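Local coordinates for protein ultraspiracle (Drosophila melanogaster, PDB 1HG4) that probably acts as a nuclear hormone receptor that regulates transcription, its ligand-binding domain holding a phospholipid with two fatty acyl chains, at residues A[25-30]-A[56-61]; A[32-37]-A[252-257]; A[89-94]-A[238-243]; A[179-184]-A[228-233]. All coordinates share one frame; numbering follows the deposited sequence.

Interaction 1: residues A[25-30]-A[56-61]; sequences CGDRAL and VNKQLF
Phe61 lies against the base of the Arg28 side chain: Arg28 CB sits 3.5 Å from the centroid of the Phe61 ring and 12° off the ring normal, a CH-pi contact over the middle of one face. The ring reaches this place because its CG stands anti to the backbone N (chi1 -173°). Arg28 CD also touches the ring, but the guanidinium leads away from the helix. At the ring edge, in its plane, Cys25 SG comes within 3.8 Å of Phe61 CD1, a sulfur-aromatic contact. With an alanine in place of Phe61, Arg28 CB and Cys25 SG would probably lose their shared aromatic surface, leaving a gap beneath the turn from Cys25 to Arg28. That type II' turn also brings Asp27 alongside the extended Lys58, where OD1 forms a salt bridge with Lys58 NZ at 2.9 Å, the nitrogen standing above the carboxylate plane. Deeper in, Leu30 N donates to Asn57 O at 2.8 Å; this carbonyl also accepts the helical bond of Phe61 N, from the opposite face of its plane. The Asn57 amide is engaged by the backbone of Phe32 and Leu33. Leu30 CB packs on Leu60 CB at 3.9 Å, and the Leu30 side chain also touches Leu261 and Phe262. A loop laid along helix 46-68 and against helix 258-266 is consistent with the inactive, locked form of this nuclear receptor ligand-binding domain.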
loop_
_atom_site.group_PDB
_atom_site.type_symbol
_atom_site.label_atom_id
_atom_site.label_comp_id
_atom_site.label_asym_id
_atom_site.label_seq_id
_atom_site.Cartn_x
_atom_site.Cartn_y
_atom_site.Cartn_z
ATOM N N CYS A 25 -13.698 1.128 -32.025
ATOM C CA CYS A 25 -13.256 -0.217 -32.366
ATOM C C CYS A 25 -14.001 -0.808 -33.559
ATOM O O CYS A 25 -13.620 -1.849 -34.087
ATOM C CB CYS A 25 -13.394 -1.127 -31.145
ATOM S SG CYS A 25 -12.317 -0.620 -29.784
ATOM N N GLY A 26 -15.052 -0.127 -33.993
ATOM C CA GLY A 26 -15.829 -0.630 -35.107
ATOM C C GLY A 26 -16.390 -2.019 -34.835
ATOM O O GLY A 26 -17.093 -2.247 -33.834
ATOM N N ASP A 27 -16.056 -2.948 -35.729
ATOM C CA ASP A 27 -16.513 -4.329 -35.627
ATOM C C ASP A 27 -15.458 -5.318 -35.120
ATOM O O ASP A 27 -15.696 -6.527 -35.109
ATOM C CB ASP A 27 -17.040 -4.797 -36.986
ATOM C CG ASP A 27 -18.361 -4.156 -37.341
ATOM O OD1 ASP A 27 -19.303 -4.260 -36.523
ATOM O OD2 ASP A 27 -18.462 -3.554 -38.433
ATOM N N ARG A 28 -14.296 -4.814 -34.706
ATOM C CA ARG A 28 -13.238 -5.685 -34.198
ATOM C C ARG A 28 -13.759 -6.455 -32.979
ATOM O O ARG A 28 -14.550 -5.937 -32.192
ATOM C CB ARG A 28 -12.002 -4.850 -33.833
ATOM C CG ARG A 28 -11.235 -4.317 -35.035
ATOM C CD ARG A 28 -10.634 -2.943 -34.748
ATOM N NE ARG A 28 -9.768 -2.456 -35.823
ATOM C CZ ARG A 28 -8.566 -2.958 -36.098
ATOM N NH1 ARG A 28 -8.085 -3.965 -35.375
ATOM N NH2 ARG A 28 -7.836 -2.451 -37.088
ATOM N N ALA A 29 -13.308 -7.691 -32.819
ATOM C CA ALA A 29 -13.773 -8.511 -31.717
ATOM C C ALA A 29 -12.744 -9.503 -31.234
ATOM O O ALA A 29 -11.891 -9.961 -31.992
ATOM C CB ALA A 29 -15.038 -9.264 -32.140
ATOM N N LEU A 30 -12.835 -9.824 -29.949
ATOM C CA LEU A 30 -11.966 -10.807 -29.305
ATOM C C LEU A 30 -12.859 -12.055 -29.321
ATOM O O LEU A 30 -13.841 -12.145 -28.572
ATOM C CB LEU A 30 -11.658 -10.364 -27.861
ATOM C CG LEU A 30 -10.784 -11.172 -26.906
ATOM C CD1 LEU A 30 -10.587 -12.580 -27.415
ATOM C CD2 LEU A 30 -9.452 -10.479 -26.740
ATOM N N VAL A 56 -20.905 -10.315 -27.489
ATOM C CA VAL A 56 -19.975 -10.358 -26.379
ATOM C C VAL A 56 -18.524 -10.244 -26.839
ATOM O O VAL A 56 -17.740 -9.547 -26.203
ATOM C CB VAL A 56 -20.159 -11.654 -25.566
ATOM C CG1 VAL A 56 -19.189 -11.698 -24.409
ATOM C CG2 VAL A 56 -21.576 -11.724 -25.040
ATOM N N ASN A 57 -18.162 -10.908 -27.941
ATOM C CA ASN A 57 -16.784 -10.842 -28.425
ATOM C C ASN A 57 -16.377 -9.419 -28.822
ATOM O O ASN A 57 -15.203 -9.060 -28.730
ATOM C CB ASN A 57 -16.558 -11.802 -29.610
ATOM C CG ASN A 57 -16.592 -13.284 -29.197
ATOM O OD1 ASN A 57 -16.216 -13.644 -28.091
ATOM N ND2 ASN A 57 -17.035 -14.143 -30.111
ATOM N N LYS A 58 -17.346 -8.616 -29.262
ATOM C CA LYS A 58 -17.063 -7.231 -29.633
ATOM C C LYS A 58 -16.905 -6.375 -28.370
ATOM O O LYS A 58 -16.062 -5.481 -28.308
ATOM C CB LYS A 58 -18.179 -6.659 -30.513
ATOM C CG LYS A 58 -18.242 -7.282 -31.896
ATOM C CD LYS A 58 -19.262 -6.596 -32.807
ATOM C CE LYS A 58 -19.300 -7.289 -34.176
ATOM N NZ LYS A 58 -20.215 -6.633 -35.170
ATOM N N GLN A 59 -17.716 -6.658 -27.358
ATOM C CA GLN A 59 -17.625 -5.915 -26.113
ATOM C C GLN A 59 -16.323 -6.253 -25.401
ATOM O O GLN A 59 -15.769 -5.417 -24.682
ATOM C CB GLN A 59 -18.831 -6.224 -25.218
ATOM C CG GLN A 59 -20.147 -5.727 -25.815
ATOM C CD GLN A 59 -21.320 -5.883 -24.876
ATOM O OE1 GLN A 59 -21.196 -6.452 -23.785
ATOM N NE2 GLN A 59 -22.474 -5.378 -25.294
ATOM N N LEU A 60 -15.832 -7.475 -25.614
ATOM C CA LEU A 60 -14.579 -7.906 -25.009
ATOM C C LEU A 60 -13.422 -7.125 -25.624
ATOM O O LEU A 60 -12.534 -6.645 -24.913
ATOM C CB LEU A 60 -14.357 -9.402 -25.217
ATOM C CG LEU A 60 -14.868 -10.348 -24.134
ATOM C CD1 LEU A 60 -14.637 -11.790 -24.578
ATOM C CD2 LEU A 60 -14.138 -10.072 -22.814
ATOM N N PHE A 61 -13.436 -7.010 -26.950
ATOM C CA PHE A 61 -12.395 -6.275 -27.657
ATOM C C PHE A 61 -12.362 -4.849 -27.128
ATOM O O PHE A 61 -11.304 -4.312 -26.815
ATOM C CB PHE A 61 -12.676 -6.241 -29.164
ATOM C CG PHE A 61 -11.560 -5.638 -29.969
ATOM C CD1 PHE A 61 -11.516 -4.267 -30.202
ATOM C CD2 PHE A 61 -10.521 -6.435 -30.454
ATOM C CE1 PHE A 61 -10.448 -3.696 -30.909
ATOM C CE2 PHE A 61 -9.447 -5.870 -31.163
ATOM C CZ PHE A 61 -9.414 -4.502 -31.389
#

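Interaction 2: residues A[32-37]-A[252-257]; sequences FLRVGP and ITSDRP
Backbone hydrogen bonds join Phe32 and Arg34 to the residues flanking Thr253, bridging the loop that leads to helix 46-68 to the one between helix 225-250 and helix 258-266. Ser254 N donates to Phe32 O at 2.6 Å, and Arg34 N to Ile252 O, also at 2.6 Å, with an N-H...O angle of 160°. The pair enclosed, Leu33 and Thr253, is a non-hydrogen-bonded pair of a lone antiparallel bridge; Leu33 CA and Thr253 CA add C-H...O contacts to the same two carbonyls. The Phe32 ring carries Thr253 CB over one face, towards its rim and 4.0 Å from CZ, while Arg256 O lies at the ring edge in plane. Ser254 CA sits over one face of the Arg34 guanidinium, 3.3 Å from NH2. The Val35 CB to Ile252 CG2 contact is loose, and Ile252 lies about 4 Å from the bound phospholipid. Within 252-257, Ser254 also closes a turn: with OG anti to its own N (chi1 167°), it accepts from Arg256 N at 2.9 Å, an ST turn. A valine in place of Ser254 would remove that OG and probably leave Arg256 N without its acceptor, freeing the turn to shift under the Arg34 guanidinium. Both hydrogen bonds across the contact are main-chain, so the bridge itself probably depends little on side-chain identity, while Phe32, Ile252 and Ser254 supply the packing.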
loop_
_atom_site.group_PDB
_atom_site.type_symbol
_atom_site.label_atom_id
_atom_site.label_comp_id
_atom_site.label_asym_id
_atom_site.label_seq_id
_atom_site.Cartn_x
_atom_site.Cartn_y
_atom_site.Cartn_z
ATOM N N PHE A 32 -13.738 -15.084 -28.057
ATOM C CA PHE A 32 -13.599 -16.028 -26.966
ATOM C C PHE A 32 -14.811 -16.978 -26.958
ATOM O O PHE A 32 -14.680 -18.182 -26.713
ATOM C CB PHE A 32 -13.516 -15.289 -25.627
ATOM C CG PHE A 32 -13.316 -16.204 -24.446
ATOM C CD1 PHE A 32 -12.316 -17.161 -24.460
ATOM C CD2 PHE A 32 -14.128 -16.109 -23.333
ATOM C CE1 PHE A 32 -12.131 -18.016 -23.374
ATOM C CE2 PHE A 32 -13.953 -16.959 -22.242
ATOM C CZ PHE A 32 -12.957 -17.913 -22.261
ATOM N N LEU A 33 -15.993 -16.425 -27.212
ATOM C CA LEU A 33 -17.201 -17.226 -27.238
ATOM C C LEU A 33 -17.493 -17.640 -28.666
ATOM O O LEU A 33 -17.162 -16.929 -29.614
ATOM C CB LEU A 33 -18.393 -16.436 -26.690
ATOM C CG LEU A 33 -18.525 -16.240 -25.179
ATOM C CD1 LEU A 33 -17.284 -15.625 -24.626
ATOM C CD2 LEU A 33 -19.716 -15.357 -24.888
ATOM N N ARG A 34 -18.110 -18.804 -28.805
ATOM C CA ARG A 34 -18.491 -19.344 -30.097
ATOM C C ARG A 34 -19.041 -20.744 -29.888
ATOM O O ARG A 34 -18.653 -21.451 -28.950
ATOM C CB ARG A 34 -17.300 -19.388 -31.058
ATOM C CG ARG A 34 -16.106 -20.103 -30.509
ATOM C CD ARG A 34 -15.291 -20.705 -31.626
ATOM N NE ARG A 34 -14.120 -21.393 -31.086
ATOM C CZ ARG A 34 -12.935 -20.821 -30.894
ATOM N NH1 ARG A 34 -12.753 -19.539 -31.208
ATOM N NH2 ARG A 34 -11.937 -21.537 -30.380
ATOM N N VAL A 35 -19.957 -21.140 -30.759
ATOM C CA VAL A 35 -20.572 -22.450 -30.647
ATOM C C VAL A 35 -19.853 -23.425 -31.563
ATOM O O VAL A 35 -19.725 -23.182 -32.757
ATOM C CB VAL A 35 -22.110 -22.366 -30.955
ATOM C CG1 VAL A 35 -22.375 -21.342 -32.032
ATOM C CG2 VAL A 35 -22.650 -23.714 -31.376
ATOM N N GLY A 36 -19.347 -24.507 -30.973
ATOM C CA GLY A 36 -18.638 -25.522 -31.735
ATOM C C GLY A 36 -19.395 -26.839 -31.704
ATOM O O GLY A 36 -20.447 -26.923 -31.063
ATOM N N PRO A 37 -18.896 -27.893 -32.375
ATOM C CA PRO A 37 -19.578 -29.195 -32.387
ATOM C C PRO A 37 -19.723 -29.884 -31.026
ATOM O O PRO A 37 -20.320 -30.957 -30.934
ATOM C CB PRO A 37 -18.743 -30.011 -33.372
ATOM C CG PRO A 37 -17.366 -29.420 -33.219
ATOM C CD PRO A 37 -17.667 -27.939 -33.187
ATOM N N ILE A 252 -19.242 -23.139 -24.942
ATOM C CA ILE A 252 -19.254 -22.243 -26.088
ATOM C C ILE A 252 -18.064 -21.276 -26.006
ATOM O O ILE A 252 -18.102 -20.175 -26.553
ATOM C CB ILE A 252 -20.552 -21.431 -26.142
ATOM C CG1 ILE A 252 -20.835 -20.799 -24.780
ATOM C CG2 ILE A 252 -21.697 -22.323 -26.566
ATOM C CD1 ILE A 252 -22.095 -19.958 -24.750
ATOM N N THR A 253 -17.010 -21.698 -25.313
ATOM C CA THR A 253 -15.811 -20.884 -25.158
ATOM C C THR A 253 -14.683 -21.451 -26.001
ATOM O O THR A 253 -14.670 -22.642 -26.328
ATOM C CB THR A 253 -15.333 -20.857 -23.702
ATOM O OG1 THR A 253 -14.916 -22.175 -23.312
ATOM C CG2 THR A 253 -16.453 -20.398 -22.784
ATOM N N SER A 254 -13.728 -20.591 -26.338
ATOM C CA SER A 254 -12.580 -20.972 -27.151
ATOM C C SER A 254 -11.694 -22.021 -26.482
ATOM O O SER A 254 -11.647 -22.116 -25.261
ATOM C CB SER A 254 -11.744 -19.733 -27.454
ATOM O OG SER A 254 -10.486 -20.103 -27.974
ATOM N N ASP A 255 -10.999 -22.835 -27.260
ATOM C CA ASP A 255 -10.125 -23.799 -26.617
ATOM C C ASP A 255 -8.915 -23.021 -26.124
ATOM O O ASP A 255 -8.280 -23.403 -25.137
ATOM C CB ASP A 255 -9.714 -24.915 -27.580
ATOM C CG ASP A 255 -10.795 -25.970 -27.728
ATOM O OD1 ASP A 255 -11.358 -26.375 -26.685
ATOM O OD2 ASP A 255 -11.077 -26.393 -28.874
ATOM N N ARG A 256 -8.618 -21.910 -26.800
ATOM C CA ARG A 256 -7.491 -21.076 -26.400
ATOM C C ARG A 256 -7.842 -20.338 -25.108
ATOM O O ARG A 256 -8.929 -19.772 -24.977
ATOM C CB ARG A 256 -7.154 -20.067 -27.492
ATOM C CG ARG A 256 -5.699 -19.691 -27.514
ATOM C CD ARG A 256 -5.122 -19.950 -28.876
ATOM N NE ARG A 256 -5.261 -18.802 -29.764
ATOM C CZ ARG A 256 -4.493 -17.720 -29.699
ATOM N NH1 ARG A 256 -3.533 -17.643 -28.786
ATOM N NH2 ARG A 256 -4.681 -16.717 -30.552
ATOM N N PRO A 257 -6.928 -20.351 -24.126
ATOM C CA PRO A 257 -7.180 -19.668 -22.851
ATOM C C PRO A 257 -7.283 -18.158 -23.043
ATOM O O PRO A 257 -6.449 -17.546 -23.713
ATOM C CB PRO A 257 -5.980 -20.070 -22.004
ATOM C CG PRO A 257 -4.889 -20.211 -23.029
ATOM C CD PRO A 257 -5.580 -20.946 -24.149
#

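Interaction 3: residues A[89-94]-A[238-243]; sequences WIELLI and SISLKC
Ser240 OG is wedged between two side chains of the crossing helix, 3.1 Å from Ile90 CG2 and 3.2 Å from Glu91 CG. It is turned that way because it stands anti to its backbone N (chi1 170°). Ile94 sends its CD1 to Cys243 SG at 3.4 Å, and the same methyl lies over Ser240 CA. Ile90 CG2 reaches Cys243 CB at 4.1 Å, so the two isoleucines, one turn apart, share the Cys243 side chain. No direct hydrogen bond links the segments; a water spans them, accepting from Glu91 N at 2.7 Å and bonded to Ser240 OG at 3.1 Å. It serves a kink in helix 78-100, where the amides of Ile90 and Glu91 lack their bonds to the preceding turn. The other branch of Ile90, CG1, lies over the centre of one face of the Trp89 ring, which touches the bound phospholipid; Cys243 also belongs to that pocket. The axes of 89-94 and 238-243 cross at 111°, 9.0 Å apart. Helix 154-171 packs Ile156 on Cys243 and Ile160 on Ile239, helix 46-68 meets Trp89 and Leu93, and helix 175-186 touches Glu91 and Leu92, placing the crossing in the core of the helical domain.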
loop_
_atom_site.group_PDB
_atom_site.type_symbol
_atom_site.label_atom_id
_atom_site.label_comp_id
_atom_site.label_asym_id
_atom_site.label_seq_id
_atom_site.Cartn_x
_atom_site.Cartn_y
_atom_site.Cartn_z
ATOM N N TRP A 89 -13.551 -9.034 -16.452
ATOM C CA TRP A 89 -14.374 -9.001 -17.674
ATOM C C TRP A 89 -15.874 -9.283 -17.546
ATOM O O TRP A 89 -16.687 -8.465 -17.997
ATOM C CB TRP A 89 -13.770 -9.879 -18.780
ATOM C CG TRP A 89 -14.015 -11.361 -18.720
ATOM C CD1 TRP A 89 -13.284 -12.293 -18.035
ATOM C CD2 TRP A 89 -14.995 -12.096 -19.469
ATOM N NE1 TRP A 89 -13.738 -13.564 -18.318
ATOM C CE2 TRP A 89 -14.789 -13.474 -19.193
ATOM C CE3 TRP A 89 -16.024 -11.728 -20.346
ATOM C CZ2 TRP A 89 -15.579 -14.484 -19.764
ATOM C CZ3 TRP A 89 -16.812 -12.741 -20.915
ATOM C CH2 TRP A 89 -16.580 -14.100 -20.619
ATOM N N ILE A 90 -16.255 -10.409 -16.944
ATOM C CA ILE A 90 -17.675 -10.720 -16.789
ATOM C C ILE A 90 -18.411 -9.650 -15.973
ATOM O O ILE A 90 -19.506 -9.237 -16.356
ATOM C CB ILE A 90 -17.890 -12.105 -16.121
ATOM C CG1 ILE A 90 -17.293 -13.196 -17.005
ATOM C CG2 ILE A 90 -19.375 -12.377 -15.927
ATOM C CD1 ILE A 90 -17.357 -14.563 -16.395
ATOM N N GLU A 91 -17.817 -9.191 -14.870
ATOM C CA GLU A 91 -18.462 -8.177 -14.050
ATOM C C GLU A 91 -18.621 -6.859 -14.793
ATOM O O GLU A 91 -19.590 -6.127 -14.584
ATOM C CB GLU A 91 -17.675 -7.938 -12.761
ATOM C CG GLU A 91 -17.648 -9.130 -11.823
ATOM C CD GLU A 91 -16.881 -8.842 -10.554
ATOM O OE1 GLU A 91 -17.372 -8.063 -9.707
ATOM O OE2 GLU A 91 -15.775 -9.387 -10.403
ATOM N N LEU A 92 -17.664 -6.542 -15.655
ATOM C CA LEU A 92 -17.734 -5.300 -16.417
ATOM C C LEU A 92 -18.851 -5.398 -17.439
ATOM O O LEU A 92 -19.613 -4.443 -17.610
ATOM C CB LEU A 92 -16.396 -5.009 -17.116
ATOM C CG LEU A 92 -15.227 -4.641 -16.175
ATOM C CD1 LEU A 92 -13.932 -4.533 -16.983
ATOM C CD2 LEU A 92 -15.506 -3.331 -15.443
ATOM N N LEU A 93 -18.965 -6.549 -18.108
ATOM C CA LEU A 93 -20.031 -6.729 -19.102
ATOM C C LEU A 93 -21.409 -6.683 -18.451
ATOM O O LEU A 93 -22.291 -5.965 -18.917
ATOM C CB LEU A 93 -19.872 -8.046 -19.864
ATOM C CG LEU A 93 -18.614 -8.172 -20.724
ATOM C CD1 LEU A 93 -18.739 -9.362 -21.659
ATOM C CD2 LEU A 93 -18.423 -6.920 -21.528
ATOM N N ILE A 94 -21.585 -7.430 -17.365
ATOM C CA ILE A 94 -22.866 -7.470 -16.668
ATOM C C ILE A 94 -23.276 -6.127 -16.088
ATOM O O ILE A 94 -24.466 -5.843 -15.990
ATOM C CB ILE A 94 -22.856 -8.539 -15.557
ATOM C CG1 ILE A 94 -22.755 -9.920 -16.198
ATOM C CG2 ILE A 94 -24.127 -8.446 -14.708
ATOM C CD1 ILE A 94 -22.679 -11.046 -15.193
ATOM N N SER A 238 -21.314 -12.040 -7.353
ATOM C CA SER A 238 -22.033 -13.293 -7.221
ATOM C C SER A 238 -22.725 -13.709 -8.521
ATOM O O SER A 238 -22.612 -14.845 -8.953
ATOM C CB SER A 238 -23.068 -13.183 -6.107
ATOM O OG SER A 238 -23.667 -14.447 -5.878
ATOM N N ILE A 239 -23.447 -12.781 -9.140
ATOM C CA ILE A 239 -24.151 -13.058 -10.391
ATOM C C ILE A 239 -23.138 -13.404 -11.475
ATOM O O ILE A 239 -23.321 -14.333 -12.257
ATOM C CB ILE A 239 -24.979 -11.828 -10.840
ATOM C CG1 ILE A 239 -26.084 -11.547 -9.819
ATOM C CG2 ILE A 239 -25.560 -12.063 -12.218
ATOM C CD1 ILE A 239 -26.883 -10.308 -10.110
ATOM N N SER A 240 -22.060 -12.640 -11.500
ATOM C CA SER A 240 -20.991 -12.816 -12.461
ATOM C C SER A 240 -20.363 -14.218 -12.377
ATOM O O SER A 240 -19.992 -14.813 -13.398
ATOM C CB SER A 240 -19.949 -11.710 -12.231
ATOM O OG SER A 240 -18.759 -11.930 -12.965
ATOM N N LEU A 241 -20.245 -14.758 -11.166
ATOM C CA LEU A 241 -19.675 -16.094 -10.999
ATOM C C LEU A 241 -20.610 -17.167 -11.579
ATOM O O LEU A 241 -20.143 -18.149 -12.155
ATOM C CB LEU A 241 -19.393 -16.371 -9.519
ATOM C CG LEU A 241 -18.217 -15.556 -8.940
ATOM C CD1 LEU A 241 -18.135 -15.706 -7.418
ATOM C CD2 LEU A 241 -16.910 -16.014 -9.594
ATOM N N LYS A 242 -21.923 -16.978 -11.441
ATOM C CA LYS A 242 -22.883 -17.940 -11.984
ATOM C C LYS A 242 -22.847 -17.899 -13.519
ATOM O O LYS A 242 -22.956 -18.946 -14.169
ATOM C CB LYS A 242 -24.301 -17.634 -11.499
ATOM C CG LYS A 242 -24.393 -17.326 -10.016
ATOM C CD LYS A 242 -23.830 -18.452 -9.133
ATOM C CE LYS A 242 -23.555 -17.950 -7.711
ATOM N NZ LYS A 242 -24.791 -17.406 -7.082
ATOM N N CYS A 243 -22.689 -16.703 -14.096
ATOM C CA CYS A 243 -22.616 -16.568 -15.551
ATOM C C CYS A 243 -21.462 -17.394 -16.091
ATOM O O CYS A 243 -21.593 -18.095 -17.096
ATOM C CB CYS A 243 -22.407 -15.110 -15.969
ATOM S SG CYS A 243 -23.875 -14.140 -15.842
HETATM O O HOH W 1 -15.974 -10.854 -13.821
#

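Interaction 4: residues A[179-184]-A[228-233]; sequences SCLKAI and QLLLRL
No ring or other flat side chain takes part in the contact; Leu181 instead brings both methyls to the backbone of the facing helix, CD2 at 3.9 Å from Leu229 O. Leu181 CD2 goes on to meet Leu230 CD2 at 4.0 Å, the two side chains running at a slant to each other. The same Leu230 methyl is reached by Ile184 CD1 at 3.8 Å, so it is shared by residues one turn apart on helix 175-186. Ile184 meets its partners at about right angles and divides its two branches between them: CG2, anti to the backbone N, takes Leu233 CD1 at 3.8 Å, while the CG1 arm (chi1 -72°) carries CD1 to Leu230. Leu233 CD2 also lies near Leu181 CD2, closing a small leucine-isoleucine cluster with no hydrogen bond across it. The axes of 179-184 and 228-233 stay 10.6 Å apart at 48°, a spacing filled by these long side chains. Helix 197-218 covers Ile184 with Val207 and Tyr208, and Ile185 on helix 175-186 touches Leu233. Beyond Leu230 lies Lys195 of the second subunit, and on the far side of helix 175-186 Glu18 of helix 11-24 binds Lys182 and Ser179.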
loop_
_atom_site.group_PDB
_atom_site.type_symbol
_atom_site.label_atom_id
_atom_site.label_comp_id
_atom_site.label_asym_id
_atom_site.label_seq_id
_atom_site.Cartn_x
_atom_site.Cartn_y
_atom_site.Cartn_z
ATOM N N SER A 179 -19.425 4.506 -13.966
ATOM C CA SER A 179 -18.041 4.507 -14.415
ATOM C C SER A 179 -17.119 4.258 -13.227
ATOM O O SER A 179 -16.149 3.514 -13.347
ATOM C CB SER A 179 -17.681 5.839 -15.046
ATOM O OG SER A 179 -18.364 5.990 -16.267
ATOM N N CYS A 180 -17.424 4.878 -12.084
ATOM C CA CYS A 180 -16.613 4.701 -10.880
ATOM C C CYS A 180 -16.676 3.255 -10.386
ATOM O O CYS A 180 -15.644 2.647 -10.067
ATOM C CB CYS A 180 -17.073 5.653 -9.762
ATOM S SG CYS A 180 -16.586 7.399 -9.987
ATOM N N LEU A 181 -17.880 2.694 -10.328
ATOM C CA LEU A 181 -18.016 1.309 -9.879
ATOM C C LEU A 181 -17.223 0.349 -10.775
ATOM O O LEU A 181 -16.563 -0.582 -10.291
ATOM C CB LEU A 181 -19.489 0.901 -9.843
ATOM C CG LEU A 181 -20.337 1.595 -8.763
ATOM C CD1 LEU A 181 -21.777 1.072 -8.834
ATOM C CD2 LEU A 181 -19.751 1.313 -7.376
ATOM N N LYS A 182 -17.272 0.583 -12.080
ATOM C CA LYS A 182 -16.565 -0.281 -13.005
ATOM C C LYS A 182 -15.054 -0.179 -12.848
ATOM O O LYS A 182 -14.329 -1.168 -12.989
ATOM C CB LYS A 182 -16.992 0.047 -14.438
ATOM C CG LYS A 182 -18.469 -0.230 -14.681
ATOM C CD LYS A 182 -18.800 -0.342 -16.161
ATOM C CE LYS A 182 -18.633 0.979 -16.881
ATOM N NZ LYS A 182 -19.009 0.858 -18.318
ATOM N N ALA A 183 -14.570 1.019 -12.546
ATOM C CA ALA A 183 -13.143 1.182 -12.354
ATOM C C ALA A 183 -12.748 0.469 -11.049
ATOM O O ALA A 183 -11.724 -0.240 -11.005
ATOM C CB ALA A 183 -12.775 2.682 -12.301
ATOM N N ILE A 184 -13.549 0.636 -9.993
ATOM C CA ILE A 184 -13.235 -0.019 -8.718
ATOM C C ILE A 184 -13.035 -1.512 -8.997
ATOM O O ILE A 184 -12.129 -2.146 -8.437
ATOM C CB ILE A 184 -14.385 0.190 -7.665
ATOM C CG1 ILE A 184 -14.387 1.632 -7.191
ATOM C CG2 ILE A 184 -14.231 -0.745 -6.461
ATOM C CD1 ILE A 184 -15.693 2.054 -6.626
ATOM N N GLN A 228 -23.983 2.684 0.104
ATOM C CA GLN A 228 -25.034 1.955 -0.591
ATOM C C GLN A 228 -24.625 1.595 -2.013
ATOM O O GLN A 228 -24.879 0.479 -2.471
ATOM C CB GLN A 228 -26.322 2.774 -0.637
ATOM N N LEU A 229 -23.994 2.530 -2.717
ATOM C CA LEU A 229 -23.582 2.268 -4.090
ATOM C C LEU A 229 -22.608 1.099 -4.126
ATOM O O LEU A 229 -22.657 0.260 -5.029
ATOM C CB LEU A 229 -22.919 3.498 -4.715
ATOM C CG LEU A 229 -23.808 4.711 -4.969
ATOM C CD1 LEU A 229 -23.009 5.828 -5.608
ATOM C CD2 LEU A 229 -24.940 4.305 -5.874
ATOM N N LEU A 230 -21.730 1.037 -3.134
ATOM C CA LEU A 230 -20.740 -0.024 -3.085
ATOM C C LEU A 230 -21.350 -1.382 -2.807
ATOM O O LEU A 230 -20.785 -2.405 -3.200
ATOM C CB LEU A 230 -19.666 0.305 -2.046
ATOM C CG LEU A 230 -18.819 1.527 -2.419
ATOM C CD1 LEU A 230 -17.785 1.786 -1.340
ATOM C CD2 LEU A 230 -18.136 1.300 -3.759
ATOM N N LEU A 231 -22.504 -1.397 -2.145
ATOM C CA LEU A 231 -23.193 -2.653 -1.846
ATOM C C LEU A 231 -23.577 -3.436 -3.110
ATOM O O LEU A 231 -23.770 -4.649 -3.060
ATOM C CB LEU A 231 -24.459 -2.395 -1.026
ATOM C CG LEU A 231 -24.300 -2.089 0.460
ATOM C CD1 LEU A 231 -25.686 -1.911 1.076
ATOM C CD2 LEU A 231 -23.548 -3.226 1.149
ATOM N N ARG A 232 -23.708 -2.751 -4.242
ATOM C CA ARG A 232 -24.061 -3.433 -5.472
ATOM C C ARG A 232 -22.922 -4.330 -5.976
ATOM O O ARG A 232 -23.169 -5.295 -6.704
ATOM C CB ARG A 232 -24.429 -2.417 -6.555
ATOM C CG ARG A 232 -25.677 -1.591 -6.258
ATOM C CD ARG A 232 -26.902 -2.484 -6.066
ATOM N NE ARG A 232 -27.080 -2.905 -4.674
ATOM C CZ ARG A 232 -27.378 -4.146 -4.295
ATOM N NH1 ARG A 232 -27.532 -5.103 -5.197
ATOM N NH2 ARG A 232 -27.518 -4.431 -3.003
ATOM N N LEU A 233 -21.683 -4.029 -5.579
ATOM C CA LEU A 233 -20.526 -4.808 -6.031
ATOM C C LEU A 233 -20.573 -6.294 -5.683
ATOM O O LEU A 233 -20.288 -7.140 -6.532
ATOM C CB LEU A 233 -19.227 -4.192 -5.502
ATOM C CG LEU A 233 -18.889 -2.828 -6.105
ATOM C CD1 LEU A 233 -17.571 -2.325 -5.526
ATOM C CD2 LEU A 233 -18.809 -2.939 -7.621
#

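In the fold
Interactions 1 and 2 lie side by side, centres 15 Å apart, where successive parts of the loop after helix 11-24 meet helix 46-68 and then the loop ahead of helix 258-266; Asn57 ties the two together. Interaction 3, 17 Å from interaction 1, is reached through Leu60 and Trp89. It shares helix 225-250 with interaction 4, their centres 14 Å apart. Along the chain, interactions 1 and 2 interleave, and interaction 1 closes before interaction 3 opens; interaction 4 is nested inside interaction 3, and both within the loop closed by interaction 2. Interactions 1 to 3 lie by the phospholipid pocket, whereas interaction 4, 30 Å from interaction 2, lies away from it, with Leu230 touching the second subunit.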